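Peptidase M16 C-terminal domain-containing protein (Enterococcus faecalis, PDB 3D3Y) is of unknown function but contains a domain related to the C-terminal, non-catalytic domain of M16 metallopeptidases and may bind a metal ion. Local coordinates at residues T384-T387 with A388-I392; A181-A185 with A186-A190; N327-L330 with R331-T335; Q7-K10 with G11-L14. All coordinates share one frame; numbering follows the deposited sequence.

Contact 1 of 4, residues T384-T387 with A388-I392; sequences TMLT and AEEWI
The N-terminal cap of helix 388-397 is built here, with Thr-387 as the N-cap residue facing the first turn of the helix. Its OG1 accepts the backbone N-H of Glu-390 at 3.1 Å, in a nearly straight bond with an angle of 160° at the hydrogen. A chi1 of 70° swings OG1 of Thr-387 over the first turn, while CG2 is left pointing away from it. The backbone of the same residue starts the regular helical ladder: the N of Trp-391 donates to the O of Thr-387 at 2.9 Å. Thus one residue satisfies two amide N-H groups of the first turn, one through its side chain and one through its carbonyl. A second, apolar contact flanks the cap. Leu-386 leans across the side chain of Glu-390, its CG 3.6 Å from Glu-390 CG and its CD1 3.9 Å from the same atom. Glu-390 bends beyond CG and carries its carboxylate to Arg-394, one turn further on, in a salt bridge. Trp-391 turns its indole from the cap to the helices beneath, stacking on Tyr-361 and meeting Phe-273 edge-to-face. Its CB stays behind at the cap, 3.5 Å from Thr-387 O, the carbonyl oxygen that takes its own N-H.

Contact 2 of 4, residues A181-A185 with A186-A190; sequences AEETA and ASLAA
Ser-187 and Thr-184 form a capping box at the N-terminus of helix 185-198, and the serine side chain ties it to Glu-183. Starting at CB, Ser-187 lies 3.7 Å from Thr-184 OG1 and 3.4 Å from Glu-183 OE1. With chi1 at 74°, OG points back at the chain ahead of the helix. There it receives the N-H of Thr-184 at 2.8 Å, in an almost perfectly straight bond (177°). The same OG lies 2.7 Å from Glu-183 OE1, whose side chain bends at CG to bring the carboxylate alongside. In return, Thr-184 OG1 accepts from Ser-187 N at 3.3 Å, completing the reciprocal pair. The first backbone rung of the helix runs from Leu-188 N to Thr-184 O, and Leu-188 CD2 lies 3.6 Å from that carbonyl oxygen. The other carboxylate oxygen of Glu-183, OE2, forms a salt bridge with Lys-42. The capped turn sits against three elements: Leu-188 reaches the leucines of helix 40-52, and with Ala-185 it touches Phe-132 of helix 129-148; Ala-185, Leu-188 and Ala-189 all meet strand 126-127.

Contact 3 of 4, residues N327-L330 with R331-T335; sequences NQVL and RLIST
Val-329 and Ile-333, one turn apart on the helix 326-341, mark the packed face of this amphipathic segment. Val-329 CG1 meets Ile-333 CD1 at 3.8 Å, the two side chains crossing at a slant, and Ile-333 CG1 passes 3.3 Å from Val-329 O. Both residues are buried: Val-329 touches Val-294 and Ile-321, Ile-333 touches Leu-259 and Val-317, so this face lies on the five-stranded sheet and helix 289-295. The exposed side is polar and arranged differently. Arg-331 folds back toward the N-terminal end of the helix, bent at its third torsion (chi3 -76°), and lays one face of its guanidinium over the preceding turn. Asn-327 O stands 3.7 Å above the centre of that plane, and Gln-328 N lies 3.6 Å above it, nearer the rim. Arg-331 NH1 approaches Asn-327 CB at 3.5 Å. Further along, Thr-335 OG1 donates to Arg-331 O at 3.0 Å, from the opposite face of that carbonyl to Thr-335 N. The chemistry therefore divides: hydrocarbon contact fixes the inner face to the sheet, while on the outer face the arginine covers backbone without a guanidinium hydrogen bond to this turn, a contact consistent with van der Waals and weak electrostatic attraction to the carbonyl.

Contact 4 of 4, residues Q7-K10 with G11-L14; sequences QLVK and GVNL
The chain reverses through a type II beta turn from Val-9 to Val-12, closing a beta hairpin that carries a classic bulge, where Leu-8 and Val-9 both face Val-12. Val-12 N donates to Val-9 O at 2.8 Å to close the turn, and Leu-8 N donates to Val-12 O at 2.9 Å. Val-9 N also reaches Val-12 O, but only in a weak, bent bond. Gly-11 takes a positive phi of 84° at the third position of the type II turn. One step before the bulge, Gln-7 and Asn-13 form an antiparallel non-hydrogen-bonded pair. Their side chains leave the two strands in a common direction, with amide planes 21° apart, and Asn-13 OD1 packs 3.3 Å from Gln-7 CA. Glu-228 gathers donors from this side: Asn-13 ND2 and the backbone N of Gly-11, with a weak bond from Gln-7 NE2. Val-9 and Val-12 sit together on the other face, and both touch Phe-223. Leu-8, at the bulge, slants across Val-12, with CD1 4.0 Å from Val-12 CG1, and continues to Leu-14 and to Phe-218 of helix 211-219. The hairpin thus joins edge strand 4-7 to strand 12-18 of the six-stranded sheet, with strand 200-207 on the far side of 12-18. On the valine face, chi1 of -64° turns CG2 of Val-9 toward Val-12, and that methyl meets Val-12 CG2 at 3.8 Å.

In the fold
The four contacts are separate local structures, none touching another. Contact 4 belongs to the six-stranded sheet formed by the N-terminal half of the chain, and contact 3 to a helix packed on the five-stranded sheet of the C-terminal half; their centres are 52 Å apart, on opposite sides of the chain's centre. Contacts 1 and 2 both cap helices, yet they too lie on opposite sides, with centres 44 Å apart. Contact 4 is 28 Å, centre to centre, from each of them, and its nearest atoms come within about 15 Å of contact 1 and about 16 Å of contact 2. No metal or ligand site can be placed relative to any of them.

Contact 1 of 4, residues T384-T387 with A388-I392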
ATOM      1  N   THR A 384      -6.094   4.899  17.852  1.00 48.46           N
ATOM      2  CA  THR A 384      -5.537   5.926  17.005  1.00 47.97           C
ATOM      3  C   THR A 384      -6.686   6.623  16.294  1.00 47.37           C
ATOM      4  O   THR A 384      -6.463   7.439  15.424  1.00 46.91           O
ATOM      5  CB  THR A 384      -4.588   5.315  15.961  1.00 48.09           C
ATOM      6  OG1 THR A 384      -5.359   4.557  15.022  1.00 48.89           O
ATOM      7  CG2 THR A 384      -3.615   4.387  16.640  1.00 48.48           C
HETATM    8  N   MSE A 385      -7.918   6.289  16.703  1.00 47.24           N
HETATM    9  CA  MSE A 385      -9.163   6.698  16.026  1.00 46.89           C
HETATM   10  C   MSE A 385      -9.426   8.177  16.129  1.00 46.14           C
HETATM   11  O   MSE A 385      -9.508   8.728  17.243  1.00 46.21           O
HETATM   12  CB  MSE A 385     -10.368   6.005  16.665  1.00 47.09           C
HETATM   13  CG  MSE A 385     -10.423   4.522  16.440  1.00 47.78           C
HETATM   14 SE   MSE A 385     -12.161   3.740  16.881  0.50 48.62          SE
HETATM   15  CE  MSE A 385     -13.372   5.009  15.970  1.00 46.02           C
ATOM     16  N   LEU A 386      -9.592   8.818  14.979  1.00 45.04           N
ATOM     17  CA  LEU A 386      -9.889  10.250  14.940  1.00 43.44           C
ATOM     18  C   LEU A 386     -11.087  10.511  14.033  1.00 42.41           C
ATOM     19  O   LEU A 386     -11.175   9.948  12.950  1.00 42.18           O
ATOM     20  CB  LEU A 386      -8.647  11.037  14.495  1.00 43.44           C
ATOM     21  CG  LEU A 386      -7.868  11.858  15.534  1.00 44.42           C
ATOM     22  CD1 LEU A 386      -7.916  11.320  16.961  1.00 44.57           C
ATOM     23  CD2 LEU A 386      -6.444  12.125  15.165  1.00 42.84           C
ATOM     24  N   THR A 387     -12.020  11.334  14.488  1.00 41.27           N
ATOM     25  CA  THR A 387     -13.138  11.708  13.642  1.00 40.04           C
ATOM     26  C   THR A 387     -12.603  12.658  12.581  1.00 39.35           C
ATOM     27  O   THR A 387     -11.484  13.178  12.696  1.00 37.79           O
ATOM     28  CB  THR A 387     -14.280  12.383  14.417  1.00 40.16           C
ATOM     29  OG1 THR A 387     -13.867  13.690  14.862  1.00 39.14           O
ATOM     30  CG2 THR A 387     -14.709  11.536  15.597  1.00 40.48           C
ATOM     31  N   ALA A 388     -13.396  12.876  11.543  1.00 38.58           N
ATOM     32  CA  ALA A 388     -12.995  13.795  10.484  1.00 38.72           C
ATOM     33  C   ALA A 388     -12.804  15.200  11.059  1.00 37.97           C
ATOM     34  O   ALA A 388     -11.830  15.860  10.734  1.00 38.04           O
ATOM     35  CB  ALA A 388     -14.018  13.794   9.350  1.00 39.13           C
ATOM     36  N   GLU A 389     -13.725  15.636  11.916  1.00 37.61           N
ATOM     37  CA  GLU A 389     -13.594  16.913  12.629  1.00 37.76           C
ATOM     38  C   GLU A 389     -12.268  17.048  13.417  1.00 35.74           C
ATOM     39  O   GLU A 389     -11.616  18.087  13.345  1.00 34.61           O
ATOM     40  CB  GLU A 389     -14.810  17.171  13.540  1.00 37.48           C
ATOM     41  CG  GLU A 389     -14.674  18.425  14.404  1.00 40.15           C
ATOM     42  CD  GLU A 389     -15.977  18.896  15.071  1.00 42.00           C
ATOM     43  OE1 GLU A 389     -16.981  18.138  15.098  1.00 46.36           O
ATOM     44  OE2 GLU A 389     -15.990  20.048  15.579  1.00 47.64           O
ATOM     45  N   GLU A 390     -11.871  16.013  14.154  1.00 34.31           N
ATOM     46  CA  GLU A 390     -10.631  16.085  14.923  1.00 34.34           C
ATOM     47  C   GLU A 390      -9.379  16.017  14.040  1.00 32.91           C
ATOM     48  O   GLU A 390      -8.369  16.669  14.317  1.00 32.26           O
ATOM     49  CB  GLU A 390     -10.578  14.995  15.995  1.00 35.33           C
ATOM     50  CG  GLU A 390      -9.215  14.945  16.770  1.00 39.31           C
ATOM     51  CD  GLU A 390      -8.981  16.145  17.724  1.00 42.73           C
ATOM     52  OE1 GLU A 390      -9.933  16.918  17.951  1.00 44.76           O
ATOM     53  OE2 GLU A 390      -7.852  16.303  18.267  1.00 45.63           O
ATOM     54  N   TRP A 391      -9.453  15.237  12.970  1.00 31.86           N
ATOM     55  CA  TRP A 391      -8.345  15.152  12.011  1.00 32.42           C
ATOM     56  C   TRP A 391      -8.043  16.553  11.478  1.00 31.71           C
ATOM     57  O   TRP A 391      -6.898  17.027  11.523  1.00 30.96           O
ATOM     58  CB  TRP A 391      -8.694  14.171  10.872  1.00 32.95           C
ATOM     59  CG  TRP A 391      -7.518  13.828  10.022  1.00 32.77           C
ATOM     60  CD1 TRP A 391      -6.710  12.724  10.132  1.00 33.75           C
ATOM     61  CD2 TRP A 391      -6.985  14.612   8.943  1.00 34.86           C
ATOM     62  NE1 TRP A 391      -5.709  12.772   9.178  1.00 35.81           N
ATOM     63  CE2 TRP A 391      -5.851  13.917   8.438  1.00 32.94           C
ATOM     64  CE3 TRP A 391      -7.368  15.818   8.345  1.00 32.86           C
ATOM     65  CZ2 TRP A 391      -5.100  14.384   7.351  1.00 36.83           C
ATOM     66  CZ3 TRP A 391      -6.604  16.297   7.260  1.00 34.86           C
ATOM     67  CH2 TRP A 391      -5.485  15.579   6.778  1.00 34.15           C
ATOM     68  N   ILE A 392      -9.087  17.218  10.996  1.00 31.86           N
ATOM     69  CA  ILE A 392      -8.987  18.586  10.476  1.00 32.62           C
ATOM     70  C   ILE A 392      -8.476  19.585  11.530  1.00 32.50           C
ATOM     71  O   ILE A 392      -7.608  20.415  11.244  1.00 32.27           O
ATOM     72  CB  ILE A 392     -10.357  19.041   9.878  1.00 32.82           C
ATOM     73  CG1 ILE A 392     -10.589  18.358   8.530  1.00 34.60           C
ATOM     74  CG2 ILE A 392     -10.439  20.587   9.705  1.00 33.23           C
ATOM     75  CD1 ILE A 392     -12.055  18.098   8.214  1.00 40.11           C
TER

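Contact 2 of 4, residues A181-A185 with A186-A190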
ATOM      1  N   ALA A 181      11.069 -16.177 -10.895  1.00 33.46           N
ATOM      2  CA  ALA A 181      11.632 -17.177 -11.809  1.00 33.76           C
ATOM      3  C   ALA A 181      11.549 -18.600 -11.269  1.00 33.73           C
ATOM      4  O   ALA A 181      11.342 -19.548 -12.040  1.00 33.54           O
ATOM      5  CB  ALA A 181      13.095 -16.851 -12.141  1.00 33.79           C
ATOM      6  N   GLU A 182      11.753 -18.739  -9.959  1.00 32.90           N
ATOM      7  CA  GLU A 182      11.821 -20.048  -9.302  1.00 32.88           C
ATOM      8  C   GLU A 182      10.452 -20.611  -8.942  1.00 32.65           C
ATOM      9  O   GLU A 182      10.339 -21.798  -8.624  1.00 31.31           O
ATOM     10  CB  GLU A 182      12.681 -19.967  -8.046  1.00 33.47           C
ATOM     11  CG  GLU A 182      14.141 -19.614  -8.355  1.00 38.19           C
ATOM     12  CD  GLU A 182      15.126 -20.134  -7.301  1.00 44.37           C
ATOM     13  OE1 GLU A 182      14.730 -20.254  -6.113  1.00 45.07           O
ATOM     14  OE2 GLU A 182      16.298 -20.417  -7.673  1.00 45.34           O
ATOM     15  N   GLU A 183       9.424 -19.759  -8.988  1.00 31.96           N
ATOM     16  CA  GLU A 183       8.075 -20.176  -8.590  1.00 32.42           C
ATOM     17  C   GLU A 183       7.395 -21.054  -9.643  1.00 31.60           C
ATOM     18  O   GLU A 183       7.584 -20.860 -10.848  1.00 31.79           O
ATOM     19  CB  GLU A 183       7.209 -18.959  -8.236  1.00 32.00           C
ATOM     20  CG  GLU A 183       7.699 -18.130  -7.061  1.00 32.58           C
ATOM     21  CD  GLU A 183       7.739 -18.892  -5.734  1.00 36.43           C
ATOM     22  OE1 GLU A 183       7.088 -19.952  -5.567  1.00 34.86           O
ATOM     23  OE2 GLU A 183       8.431 -18.395  -4.833  1.00 37.44           O
ATOM     24  N   THR A 184       6.641 -22.053  -9.178  1.00 30.99           N
ATOM     25  CA  THR A 184       6.022 -23.044 -10.069  1.00 30.08           C
ATOM     26  C   THR A 184       4.584 -23.312  -9.641  1.00 30.41           C
ATOM     27  O   THR A 184       4.144 -22.851  -8.581  1.00 29.03           O
ATOM     28  CB  THR A 184       6.761 -24.403 -10.058  1.00 30.31           C
ATOM     29  OG1 THR A 184       6.756 -24.943  -8.718  1.00 30.49           O
ATOM     30  CG2 THR A 184       8.232 -24.266 -10.579  1.00 27.72           C
ATOM     31  N   ALA A 185       3.883 -24.085 -10.473  1.00 30.89           N
ATOM     32  CA  ALA A 185       2.499 -24.466 -10.225  1.00 31.59           C
ATOM     33  C   ALA A 185       2.352 -25.201  -8.907  1.00 31.20           C
ATOM     34  O   ALA A 185       1.384 -24.983  -8.191  1.00 31.73           O
ATOM     35  CB  ALA A 185       1.954 -25.314 -11.386  1.00 31.82           C
ATOM     36  N   ALA A 186       3.343 -26.030  -8.573  1.00 30.08           N
ATOM     37  CA  ALA A 186       3.402 -26.732  -7.278  1.00 30.81           C
ATOM     38  C   ALA A 186       3.676 -25.808  -6.083  1.00 30.49           C
ATOM     39  O   ALA A 186       2.981 -25.891  -5.090  1.00 30.90           O
ATOM     40  CB  ALA A 186       4.448 -27.850  -7.325  1.00 29.63           C
ATOM     41  N   SER A 187       4.716 -24.973  -6.169  1.00 30.66           N
ATOM     42  CA  SER A 187       5.039 -24.025  -5.116  1.00 30.84           C
ATOM     43  C   SER A 187       3.861 -23.099  -4.786  1.00 30.69           C
ATOM     44  O   SER A 187       3.583 -22.807  -3.593  1.00 30.44           O
ATOM     45  CB  SER A 187       6.334 -23.236  -5.446  1.00 31.22           C
ATOM     46  OG  SER A 187       6.130 -22.255  -6.463  1.00 33.02           O
ATOM     47  N   LEU A 188       3.138 -22.684  -5.820  1.00 29.98           N
ATOM     48  CA  LEU A 188       1.961 -21.811  -5.629  1.00 30.39           C
ATOM     49  C   LEU A 188       0.754 -22.514  -5.007  1.00 30.89           C
ATOM     50  O   LEU A 188       0.058 -21.902  -4.195  1.00 31.65           O
ATOM     51  CB  LEU A 188       1.524 -21.088  -6.921  1.00 29.93           C
ATOM     52  CG  LEU A 188       2.034 -19.654  -7.050  1.00 30.33           C
ATOM     53  CD1 LEU A 188       1.409 -18.806  -5.968  1.00 31.41           C
ATOM     54  CD2 LEU A 188       3.577 -19.643  -6.935  1.00 30.87           C
ATOM     55  N   ALA A 189       0.509 -23.768  -5.398  1.00 30.96           N
ATOM     56  CA  ALA A 189      -0.531 -24.597  -4.780  1.00 30.48           C
ATOM     57  C   ALA A 189      -0.184 -24.904  -3.313  1.00 31.05           C
ATOM     58  O   ALA A 189      -1.055 -24.877  -2.441  1.00 31.12           O
ATOM     59  CB  ALA A 189      -0.708 -25.892  -5.550  1.00 30.35           C
ATOM     60  N   ALA A 190       1.084 -25.209  -3.049  1.00 30.27           N
ATOM     61  CA  ALA A 190       1.515 -25.379  -1.673  1.00 31.78           C
ATOM     62  C   ALA A 190       1.315 -24.084  -0.877  1.00 32.25           C
ATOM     63  O   ALA A 190       0.826 -24.112   0.269  1.00 32.94           O
ATOM     64  CB  ALA A 190       2.979 -25.867  -1.601  1.00 31.37           C
TER

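Contact 3 of 4, residues N327-L330 with R331-T335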
ATOM      1  N   ASN A 327      26.346  16.692  -6.397  1.00 33.01           N
ATOM      2  CA  ASN A 327      26.811  17.275  -5.127  1.00 33.77           C
ATOM      3  C   ASN A 327      26.145  18.604  -4.856  1.00 33.17           C
ATOM      4  O   ASN A 327      25.739  18.876  -3.729  1.00 32.30           O
ATOM      5  CB  ASN A 327      28.342  17.367  -5.085  1.00 34.86           C
ATOM      6  CG  ASN A 327      29.006  15.990  -5.177  1.00 39.18           C
ATOM      7  OD1 ASN A 327      28.571  15.037  -4.535  1.00 43.94           O
ATOM      8  ND2 ASN A 327      30.043  15.876  -6.010  1.00 45.21           N
ATOM      9  N   GLN A 328      25.987  19.430  -5.883  1.00 32.84           N
ATOM     10  CA  GLN A 328      25.275  20.698  -5.686  1.00 33.74           C
ATOM     11  C   GLN A 328      23.799  20.510  -5.310  1.00 32.81           C
ATOM     12  O   GLN A 328      23.271  21.244  -4.463  1.00 32.69           O
ATOM     13  CB  GLN A 328      25.388  21.594  -6.909  1.00 33.81           C
ATOM     14  CG  GLN A 328      24.926  22.996  -6.633  1.00 39.16           C
ATOM     15  CD  GLN A 328      25.261  23.938  -7.747  1.00 43.44           C
ATOM     16  OE1 GLN A 328      25.985  23.583  -8.693  1.00 44.69           O
ATOM     17  NE2 GLN A 328      24.722  25.164  -7.661  1.00 46.42           N
ATOM     18  N   VAL A 329      23.127  19.540  -5.928  1.00 31.24           N
ATOM     19  CA  VAL A 329      21.761  19.234  -5.540  1.00 29.78           C
ATOM     20  C   VAL A 329      21.715  18.739  -4.075  1.00 30.02           C
ATOM     21  O   VAL A 329      20.832  19.129  -3.322  1.00 29.91           O
ATOM     22  CB  VAL A 329      21.095  18.201  -6.481  1.00 30.22           C
ATOM     23  CG1 VAL A 329      19.708  17.758  -5.929  1.00 30.54           C
ATOM     24  CG2 VAL A 329      20.930  18.766  -7.925  1.00 28.88           C
ATOM     25  N   LEU A 330      22.660  17.906  -3.651  1.00 29.60           N
ATOM     26  CA  LEU A 330      22.625  17.455  -2.254  1.00 29.79           C
ATOM     27  C   LEU A 330      22.793  18.621  -1.288  1.00 30.12           C
ATOM     28  O   LEU A 330      22.125  18.671  -0.261  1.00 29.16           O
ATOM     29  CB  LEU A 330      23.693  16.408  -1.997  1.00 29.61           C
ATOM     30  CG  LEU A 330      23.559  15.062  -2.688  1.00 29.14           C
ATOM     31  CD1 LEU A 330      24.835  14.276  -2.386  1.00 28.36           C
ATOM     32  CD2 LEU A 330      22.299  14.354  -2.141  1.00 31.09           C
ATOM     33  N   ARG A 331      23.688  19.562  -1.622  1.00 31.44           N
ATOM     34  CA  ARG A 331      23.895  20.766  -0.775  1.00 32.62           C
ATOM     35  C   ARG A 331      22.627  21.650  -0.728  1.00 31.40           C
ATOM     36  O   ARG A 331      22.243  22.134   0.339  1.00 29.83           O
ATOM     37  CB  ARG A 331      25.124  21.576  -1.227  1.00 32.78           C
ATOM     38  CG  ARG A 331      26.462  20.793  -1.053  1.00 35.50           C
ATOM     39  CD  ARG A 331      27.729  21.655  -1.386  1.00 36.84           C
ATOM     40  NE  ARG A 331      27.959  21.864  -2.824  1.00 44.49           N
ATOM     41  CZ  ARG A 331      28.744  21.114  -3.613  1.00 47.31           C
ATOM     42  NH1 ARG A 331      29.402  20.055  -3.139  1.00 50.54           N
ATOM     43  NH2 ARG A 331      28.863  21.418  -4.901  1.00 46.94           N
ATOM     44  N   LEU A 332      21.977  21.829  -1.871  1.00 30.80           N
ATOM     45  CA  LEU A 332      20.750  22.633  -1.918  1.00 31.49           C
ATOM     46  C   LEU A 332      19.632  22.027  -1.054  1.00 31.22           C
ATOM     47  O   LEU A 332      18.952  22.748  -0.344  1.00 31.51           O
ATOM     48  CB  LEU A 332      20.257  22.801  -3.361  1.00 32.22           C
ATOM     49  CG  LEU A 332      21.108  23.667  -4.307  1.00 34.74           C
ATOM     50  CD1 LEU A 332      20.647  23.568  -5.782  1.00 36.87           C
ATOM     51  CD2 LEU A 332      21.141  25.128  -3.851  1.00 38.68           C
ATOM     52  N   ILE A 333      19.426  20.718  -1.172  1.00 30.66           N
ATOM     53  CA  ILE A 333      18.430  19.985  -0.362  1.00 31.02           C
ATOM     54  C   ILE A 333      18.717  20.132   1.139  1.00 30.77           C
ATOM     55  O   ILE A 333      17.797  20.414   1.944  1.00 30.97           O
ATOM     56  CB  ILE A 333      18.433  18.486  -0.705  1.00 30.08           C
ATOM     57  CG1 ILE A 333      17.869  18.253  -2.112  1.00 31.35           C
ATOM     58  CG2 ILE A 333      17.622  17.669   0.358  1.00 32.58           C
ATOM     59  CD1 ILE A 333      18.160  16.814  -2.641  1.00 30.60           C
ATOM     60  N   SER A 334      19.987  19.945   1.506  1.00 29.97           N
ATOM     61  CA  SER A 334      20.425  20.123   2.900  1.00 30.76           C
ATOM     62  C   SER A 334      20.152  21.540   3.414  1.00 30.53           C
ATOM     63  O   SER A 334      19.689  21.748   4.562  1.00 29.83           O
ATOM     64  CB  SER A 334      21.930  19.834   3.016  1.00 31.20           C
ATOM     65  OG  SER A 334      22.392  20.205   4.311  1.00 34.05           O
ATOM     66  N   THR A 335      20.413  22.523   2.553  1.00 30.19           N
ATOM     67  CA  THR A 335      20.130  23.926   2.908  1.00 30.70           C
ATOM     68  C   THR A 335      18.664  24.178   3.224  1.00 30.39           C
ATOM     69  O   THR A 335      18.343  24.834   4.232  1.00 30.40           O
ATOM     70  CB  THR A 335      20.612  24.870   1.809  1.00 29.85           C
ATOM     71  OG1 THR A 335      22.033  24.736   1.739  1.00 29.43           O
ATOM     72  CG2 THR A 335      20.269  26.327   2.156  1.00 31.98           C
TER

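Contact 4 of 4, residues Q7-K10 with G11-L14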
ATOM      1  N   GLN A   7     -16.621 -13.262  15.546  1.00 35.59           N
ATOM      2  CA  GLN A   7     -15.703 -14.339  15.298  1.00 36.91           C
ATOM      3  C   GLN A   7     -16.382 -15.499  14.550  1.00 37.16           C
ATOM      4  O   GLN A   7     -17.288 -16.143  15.093  1.00 37.18           O
ATOM      5  CB  GLN A   7     -15.168 -14.841  16.614  1.00 36.99           C
ATOM      6  CG  GLN A   7     -13.940 -15.682  16.496  1.00 40.07           C
ATOM      7  CD  GLN A   7     -13.282 -15.877  17.845  1.00 43.57           C
ATOM      8  OE1 GLN A   7     -13.964 -15.993  18.868  1.00 46.19           O
ATOM      9  NE2 GLN A   7     -11.957 -15.882  17.863  1.00 45.87           N
ATOM     10  N   LEU A   8     -15.926 -15.761  13.330  1.00 36.14           N
ATOM     11  CA  LEU A   8     -16.370 -16.927  12.553  1.00 35.95           C
ATOM     12  C   LEU A   8     -15.688 -18.147  13.136  1.00 36.55           C
ATOM     13  O   LEU A   8     -16.362 -18.989  13.746  1.00 36.49           O
ATOM     14  CB  LEU A   8     -16.056 -16.745  11.063  1.00 36.00           C
ATOM     15  CG  LEU A   8     -16.815 -15.583  10.426  1.00 34.49           C
ATOM     16  CD1 LEU A   8     -16.453 -15.443   8.944  1.00 33.31           C
ATOM     17  CD2 LEU A   8     -18.324 -15.667  10.622  1.00 36.70           C
ATOM     18  N   VAL A   9     -14.363 -18.220  12.992  1.00 36.17           N
ATOM     19  CA  VAL A   9     -13.500 -19.064  13.849  1.00 36.07           C
ATOM     20  C   VAL A   9     -12.339 -18.217  14.385  1.00 35.78           C
ATOM     21  O   VAL A   9     -12.093 -17.108  13.892  1.00 35.41           O
ATOM     22  CB  VAL A   9     -12.918 -20.300  13.086  1.00 36.43           C
ATOM     23  CG1 VAL A   9     -14.038 -21.247  12.636  1.00 38.12           C
ATOM     24  CG2 VAL A   9     -12.072 -19.875  11.882  1.00 35.00           C
ATOM     25  N   LYS A  10     -11.604 -18.732  15.366  1.00 35.88           N
ATOM     26  CA  LYS A  10     -10.352 -18.068  15.825  1.00 36.20           C
ATOM     27  C   LYS A  10      -9.489 -17.587  14.653  1.00 34.76           C
ATOM     28  O   LYS A  10      -9.183 -18.376  13.761  1.00 34.96           O
ATOM     29  CB  LYS A  10      -9.520 -19.023  16.688  1.00 35.90           C
ATOM     30  CG  LYS A  10      -8.465 -18.344  17.555  1.00 37.98           C
ATOM     31  CD  LYS A  10      -7.729 -19.351  18.501  1.00 38.98           C
ATOM     32  CE  LYS A  10      -6.781 -20.292  17.706  1.00 41.69           C
ATOM     33  NZ  LYS A  10      -5.731 -20.949  18.565  1.00 40.62           N
ATOM     34  N   GLY A  11      -9.103 -16.304  14.669  1.00 33.48           N
ATOM     35  CA  GLY A  11      -8.285 -15.727  13.623  1.00 33.14           C
ATOM     36  C   GLY A  11      -9.034 -15.237  12.393  1.00 33.05           C
ATOM     37  O   GLY A  11      -8.447 -14.611  11.499  1.00 33.13           O
ATOM     38  N   VAL A  12     -10.330 -15.538  12.336  1.00 32.97           N
ATOM     39  CA  VAL A  12     -11.189 -15.162  11.209  1.00 32.48           C
ATOM     40  C   VAL A  12     -12.419 -14.406  11.706  1.00 31.31           C
ATOM     41  O   VAL A  12     -13.330 -14.977  12.330  1.00 31.41           O
ATOM     42  CB  VAL A  12     -11.612 -16.392  10.344  1.00 32.95           C
ATOM     43  CG1 VAL A  12     -12.465 -15.930   9.132  1.00 32.57           C
ATOM     44  CG2 VAL A  12     -10.375 -17.163   9.844  1.00 32.71           C
ATOM     45  N   ASN A  13     -12.436 -13.115  11.409  1.00 30.18           N
ATOM     46  CA  ASN A  13     -13.466 -12.231  11.936  1.00 30.20           C
ATOM     47  C   ASN A  13     -14.236 -11.519  10.865  1.00 29.12           C
ATOM     48  O   ASN A  13     -13.689 -11.190   9.806  1.00 30.69           O
ATOM     49  CB  ASN A  13     -12.825 -11.239  12.900  1.00 29.20           C
ATOM     50  CG  ASN A  13     -12.289 -11.929  14.122  1.00 31.97           C
ATOM     51  OD1 ASN A  13     -13.059 -12.321  14.989  1.00 28.60           O
ATOM     52  ND2 ASN A  13     -10.970 -12.150  14.169  1.00 33.05           N
ATOM     53  N   LEU A  14     -15.519 -11.326  11.116  1.00 28.38           N
ATOM     54  CA  LEU A  14     -16.407 -10.652  10.184  1.00 28.45           C
ATOM     55  C   LEU A  14     -16.762  -9.294  10.765  1.00 28.87           C
ATOM     56  O   LEU A  14     -17.037  -9.164  11.976  1.00 28.70           O
ATOM     57  CB  LEU A  14     -17.677 -11.488   9.939  1.00 27.74           C
ATOM     58  CG  LEU A  14     -18.875 -10.878   9.172  1.00 28.02           C
ATOM     59  CD1 LEU A  14     -18.527 -10.477   7.721  1.00 28.41           C
ATOM     60  CD2 LEU A  14     -20.035 -11.846   9.170  1.00 28.95           C
TER